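Local coordinates for ABC-type transport system, sugar-family extracellular solute-binding protein (Peptoclostridium difficile 630, PDB 6HNI), which binds tyrosine, probably as the substrate-binding lipoprotein of an ABC-type uptake system, and has adhesive properties, at residues Asp86-Phe100 and Pro107-Leu121. The protein carries 1 engineered substitution. Sequence-based numbering, arbitrary orientation.
Sequences DLIFAISTPSAQAAF and PILITAVSDPVAAGL. With TYR (tyrosine), chain B.
Ile-88 and Ala-90 exchange hydrogen bonds with the strand of Leu-109 and Thr-111: Leu-109 N gives to Ile-88 O at 2.8 Å, Ala-90 N donates to Leu-109 O, and Thr-111 N to Ala-90 O. With Ile-88 N on Pro-107 O and Ser-92 N on Thr-111 O at the ends, and a 19° angle between strand directions, this is a parallel ladder, two neighbouring strands of a beta-alpha-beta unit. Ser-92 is the N-cap between strand 87-91 and the helix, and the loops at the C-terminal strand ends wall one side of the tyrosine pocket between the two lobes of this periplasmic-binding-protein fold. Thr-93 N, in the first turn of the helix, donates to TYR O at 2.8 Å and almost straight (176°), while Thr-93 OG1 donates to TYR OXT at 2.6 Å. Ser-114 N donates to the same OXT, and Ser-114 OG accepts from TYR N at 2.9 Å; Asp-137 and Glu-242 also bind the ligand. A water donates to Thr-93 OG1 and accepts from Asp-115 N. Further along the helix, the extended Gln-97 chain carries NE2 to Ala-119 O (3.0 Å), which lies nearly in the amide plane. Between helix and sheet, Ala-96 CB meets Ile-110 CG2 at 3.7 Å and Leu-121 CD1. CG1 of Ile-108, opposite the carbonyl carbon (chi1 -61°), sends CD1 against the backbone of Ala-99 and Phe-100. Leu-121 CD2 packs on Phe-100 CB, the two side chains running opposite ways. On the other sheet face, Phe-89 CE1 touches Thr-111 CG2 at 3.4 Å, and Phe-44 stacks on that ring. Grip on the ligand carboxylate thus comes from both segments; Thr-93 N at the helix N-terminus, with Ser-114 N from the loop, would probably stabilise its negative charge.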
# COMPACT_ATOMS: atom_id res chain seq x y z
N ASP A 86 -22.80 -3.72 -9.91
CA ASP A 86 -23.33 -2.51 -9.28
C ASP A 86 -22.27 -1.61 -8.64
O ASP A 86 -22.45 -0.41 -8.52
CB ASP A 86 -24.37 -2.94 -8.23
CG ASP A 86 -25.57 -3.65 -8.84
OD1 ASP A 86 -26.29 -2.93 -9.53
OD2 ASP A 86 -25.70 -4.91 -8.67
N LEU A 87 -21.14 -2.23 -8.28
CA LEU A 87 -20.05 -1.54 -7.59
C LEU A 87 -18.80 -2.37 -7.83
O LEU A 87 -18.81 -3.58 -7.77
CB LEU A 87 -20.34 -1.48 -6.08
CG LEU A 87 -19.19 -1.01 -5.17
CD1 LEU A 87 -18.93 0.43 -5.42
CD2 LEU A 87 -19.58 -1.22 -3.70
N ILE A 88 -17.69 -1.63 -8.05
CA ILE A 88 -16.34 -2.24 -8.11
C ILE A 88 -15.48 -1.71 -6.97
O ILE A 88 -15.46 -0.51 -6.75
CB ILE A 88 -15.69 -1.91 -9.45
CG1 ILE A 88 -16.43 -2.60 -10.58
CG2 ILE A 88 -14.21 -2.39 -9.45
CD1 ILE A 88 -16.08 -2.09 -11.96
N PHE A 89 -14.92 -2.62 -6.20
CA PHE A 89 -13.98 -2.27 -5.15
C PHE A 89 -12.57 -2.67 -5.67
O PHE A 89 -12.32 -3.83 -5.94
CB PHE A 89 -14.32 -3.06 -3.88
CG PHE A 89 -13.35 -2.92 -2.73
CD1 PHE A 89 -12.78 -1.69 -2.38
CD2 PHE A 89 -13.07 -4.01 -1.96
CE1 PHE A 89 -11.85 -1.63 -1.31
CE2 PHE A 89 -12.19 -3.95 -0.89
CZ PHE A 89 -11.62 -2.73 -0.57
N ALA A 90 -11.75 -1.63 -5.79
CA ALA A 90 -10.37 -1.81 -6.39
C ALA A 90 -9.31 -1.55 -5.32
O ALA A 90 -9.28 -0.49 -4.67
CB ALA A 90 -10.19 -0.88 -7.60
N ILE A 91 -8.40 -2.53 -5.20
CA ILE A 91 -7.42 -2.54 -4.15
C ILE A 91 -6.05 -2.42 -4.85
O ILE A 91 -5.62 -3.38 -5.48
CB ILE A 91 -7.48 -3.82 -3.31
CG1 ILE A 91 -8.89 -4.01 -2.68
CG2 ILE A 91 -6.39 -3.87 -2.26
CD1 ILE A 91 -9.02 -5.38 -2.08
N SER A 92 -5.44 -1.25 -4.61
CA SER A 92 -4.13 -0.78 -5.19
C SER A 92 -4.35 0.13 -6.37
O SER A 92 -5.34 0.07 -7.11
CB SER A 92 -3.19 -1.92 -5.59
OG SER A 92 -3.51 -2.42 -6.88
N THR A 93 -3.27 0.92 -6.66
CA THR A 93 -3.27 1.83 -7.77
C THR A 93 -3.46 1.11 -9.11
O THR A 93 -4.27 1.52 -9.92
CB THR A 93 -2.08 2.80 -7.74
OG1 THR A 93 -2.16 3.62 -6.59
CG2 THR A 93 -2.01 3.66 -8.97
N PRO A 94 -2.61 0.10 -9.42
CA PRO A 94 -2.83 -0.60 -10.69
C PRO A 94 -4.24 -1.18 -10.90
O PRO A 94 -4.81 -1.06 -12.00
CB PRO A 94 -1.72 -1.67 -10.71
CG PRO A 94 -0.69 -1.15 -9.76
CD PRO A 94 -1.49 -0.47 -8.67
N SER A 95 -4.80 -1.76 -9.83
CA SER A 95 -6.14 -2.32 -9.98
C SER A 95 -7.21 -1.24 -10.20
O SER A 95 -8.10 -1.41 -11.02
CB SER A 95 -6.45 -3.15 -8.74
OG SER A 95 -5.54 -4.23 -8.54
N ALA A 96 -7.05 -0.12 -9.50
CA ALA A 96 -7.94 1.03 -9.64
C ALA A 96 -7.86 1.69 -10.99
O ALA A 96 -8.85 2.08 -11.58
CB ALA A 96 -7.70 2.02 -8.53
N GLN A 97 -6.61 1.86 -11.48
CA GLN A 97 -6.44 2.45 -12.80
C GLN A 97 -7.08 1.60 -13.89
O GLN A 97 -7.73 2.15 -14.81
CB GLN A 97 -4.95 2.71 -13.13
CG GLN A 97 -4.40 3.83 -12.31
CD GLN A 97 -2.92 4.09 -12.66
OE1 GLN A 97 -2.11 3.15 -12.63
NE2 GLN A 97 -2.60 5.35 -12.90
N ALA A 98 -6.94 0.29 -13.77
CA ALA A 98 -7.58 -0.61 -14.71
C ALA A 98 -9.13 -0.51 -14.67
O ALA A 98 -9.76 -0.50 -15.69
CB ALA A 98 -7.15 -2.02 -14.48
N ALA A 99 -9.68 -0.49 -13.45
CA ALA A 99 -11.14 -0.38 -13.26
C ALA A 99 -11.63 0.92 -13.91
O ALA A 99 -12.60 0.92 -14.67
CB ALA A 99 -11.44 -0.41 -11.79
N PHE A 100 -10.92 2.03 -13.68
CA PHE A 100 -11.28 3.30 -14.25
C PHE A 100 -11.19 3.33 -15.78
O PHE A 100 -12.05 3.92 -16.46
CB PHE A 100 -10.51 4.43 -13.55
CG PHE A 100 -10.89 5.84 -13.97
CD1 PHE A 100 -12.20 6.32 -13.78
CD2 PHE A 100 -9.95 6.70 -14.53
CE1 PHE A 100 -12.52 7.63 -14.13
CE2 PHE A 100 -10.27 7.99 -14.85
CZ PHE A 100 -11.55 8.47 -14.65
N PRO A 107 -19.83 2.76 -10.27
CA PRO A 107 -19.06 3.36 -9.21
C PRO A 107 -17.90 2.46 -8.82
O PRO A 107 -18.06 1.24 -8.67
CB PRO A 107 -20.05 3.53 -8.05
CG PRO A 107 -21.13 2.63 -8.40
CD PRO A 107 -21.26 2.53 -9.84
N ILE A 108 -16.74 3.10 -8.63
CA ILE A 108 -15.53 2.43 -8.21
C ILE A 108 -15.12 2.99 -6.86
O ILE A 108 -14.95 4.21 -6.74
CB ILE A 108 -14.42 2.63 -9.24
CG1 ILE A 108 -14.80 2.06 -10.61
CG2 ILE A 108 -13.13 2.04 -8.68
CD1 ILE A 108 -13.88 2.62 -11.73
N LEU A 109 -14.96 2.12 -5.88
CA LEU A 109 -14.40 2.52 -4.59
C LEU A 109 -13.00 1.93 -4.56
O LEU A 109 -12.82 0.75 -4.73
CB LEU A 109 -15.23 2.00 -3.42
CG LEU A 109 -16.53 2.83 -3.18
CD1 LEU A 109 -17.22 2.14 -2.08
CD2 LEU A 109 -16.24 4.26 -2.77
N ILE A 110 -12.06 2.80 -4.23
CA ILE A 110 -10.63 2.41 -4.17
C ILE A 110 -10.20 2.32 -2.73
O ILE A 110 -10.75 2.96 -1.82
CB ILE A 110 -9.76 3.44 -4.94
CG1 ILE A 110 -9.67 4.76 -4.25
CG2 ILE A 110 -10.24 3.54 -6.36
CD1 ILE A 110 -8.89 5.88 -4.93
N THR A 111 -9.10 1.59 -2.51
CA THR A 111 -8.37 1.65 -1.27
C THR A 111 -6.88 1.33 -1.62
O THR A 111 -6.60 0.82 -2.75
CB THR A 111 -8.81 0.66 -0.21
OG1 THR A 111 -8.21 0.98 1.07
CG2 THR A 111 -8.59 -0.78 -0.57
N ALA A 112 -6.02 1.64 -0.67
CA ALA A 112 -4.53 1.36 -0.84
C ALA A 112 -4.04 2.04 -2.09
O ALA A 112 -3.15 1.46 -2.75
CB ALA A 112 -4.29 -0.11 -0.87
N VAL A 113 -4.50 3.24 -2.36
CA VAL A 113 -4.03 4.08 -3.46
C VAL A 113 -3.35 5.27 -2.84
O VAL A 113 -3.92 6.06 -2.13
CB VAL A 113 -5.18 4.53 -4.37
CG1 VAL A 113 -4.75 5.59 -5.38
CG2 VAL A 113 -5.78 3.34 -5.05
N SER A 114 -2.02 5.43 -3.14
CA SER A 114 -1.26 6.44 -2.47
C SER A 114 -1.65 7.85 -2.82
O SER A 114 -1.69 8.72 -1.96
CB SER A 114 0.26 6.28 -2.77
OG SER A 114 0.75 5.04 -2.37
N ASP A 115 -1.89 8.07 -4.11
CA ASP A 115 -2.10 9.42 -4.69
C ASP A 115 -3.12 9.29 -5.80
O ASP A 115 -2.83 9.08 -6.96
CB ASP A 115 -0.79 10.04 -5.18
CG ASP A 115 -0.90 11.57 -5.41
OD1 ASP A 115 -1.94 12.07 -5.93
OD2 ASP A 115 0.12 12.26 -5.12
N PRO A 116 -4.44 9.38 -5.41
CA PRO A 116 -5.46 9.24 -6.40
C PRO A 116 -5.48 10.26 -7.50
O PRO A 116 -5.83 9.95 -8.63
CB PRO A 116 -6.75 9.34 -5.54
CG PRO A 116 -6.34 8.90 -4.20
CD PRO A 116 -4.94 9.35 -4.03
N VAL A 117 -5.08 11.48 -7.20
CA VAL A 117 -5.00 12.53 -8.22
C VAL A 117 -3.87 12.25 -9.23
O VAL A 117 -4.05 12.28 -10.42
CB VAL A 117 -4.81 13.92 -7.57
CG1 VAL A 117 -4.54 14.98 -8.62
CG2 VAL A 117 -6.04 14.29 -6.74
N ALA A 118 -2.73 11.87 -8.71
CA ALA A 118 -1.60 11.58 -9.62
C ALA A 118 -1.84 10.36 -10.50
O ALA A 118 -1.31 10.24 -11.61
CB ALA A 118 -0.27 11.40 -8.84
N ALA A 119 -2.65 9.44 -9.98
CA ALA A 119 -3.05 8.25 -10.72
C ALA A 119 -4.16 8.53 -11.74
O ALA A 119 -4.52 7.62 -12.49
CB ALA A 119 -3.49 7.15 -9.78
N GLY A 120 -4.67 9.76 -11.78
CA GLY A 120 -5.69 10.13 -12.77
C GLY A 120 -7.12 9.70 -12.43
O GLY A 120 -7.96 9.73 -13.29
N LEU A 121 -7.34 9.29 -11.18
CA LEU A 121 -8.66 8.69 -10.79
C LEU A 121 -9.69 9.71 -10.38
O LEU A 121 -10.89 9.41 -10.50
CB LEU A 121 -8.40 7.76 -9.65
CG LEU A 121 -7.48 6.53 -9.96
CD1 LEU A 121 -7.07 5.81 -8.70
CD2 LEU A 121 -8.13 5.57 -10.95
N TYR B . 0.12 2.26 -2.05
CA TYR B . 0.08 1.17 -3.04
C TYR B . -0.68 1.63 -4.28
O TYR B . -0.94 0.80 -5.14
CB TYR B . -0.38 -0.17 -2.44
CG TYR B . 0.58 -0.71 -1.43
CD1 TYR B . 1.88 -1.14 -1.84
CD2 TYR B . 0.32 -0.75 -0.09
CE1 TYR B . 2.79 -1.55 -0.91
CE2 TYR B . 1.23 -1.17 0.86
CZ TYR B . 2.51 -1.58 0.43
OH TYR B . 3.44 -2.00 1.37
OXT TYR B . -0.92 2.81 -4.43
O HOH W 1 -1.31 6.38 -6.53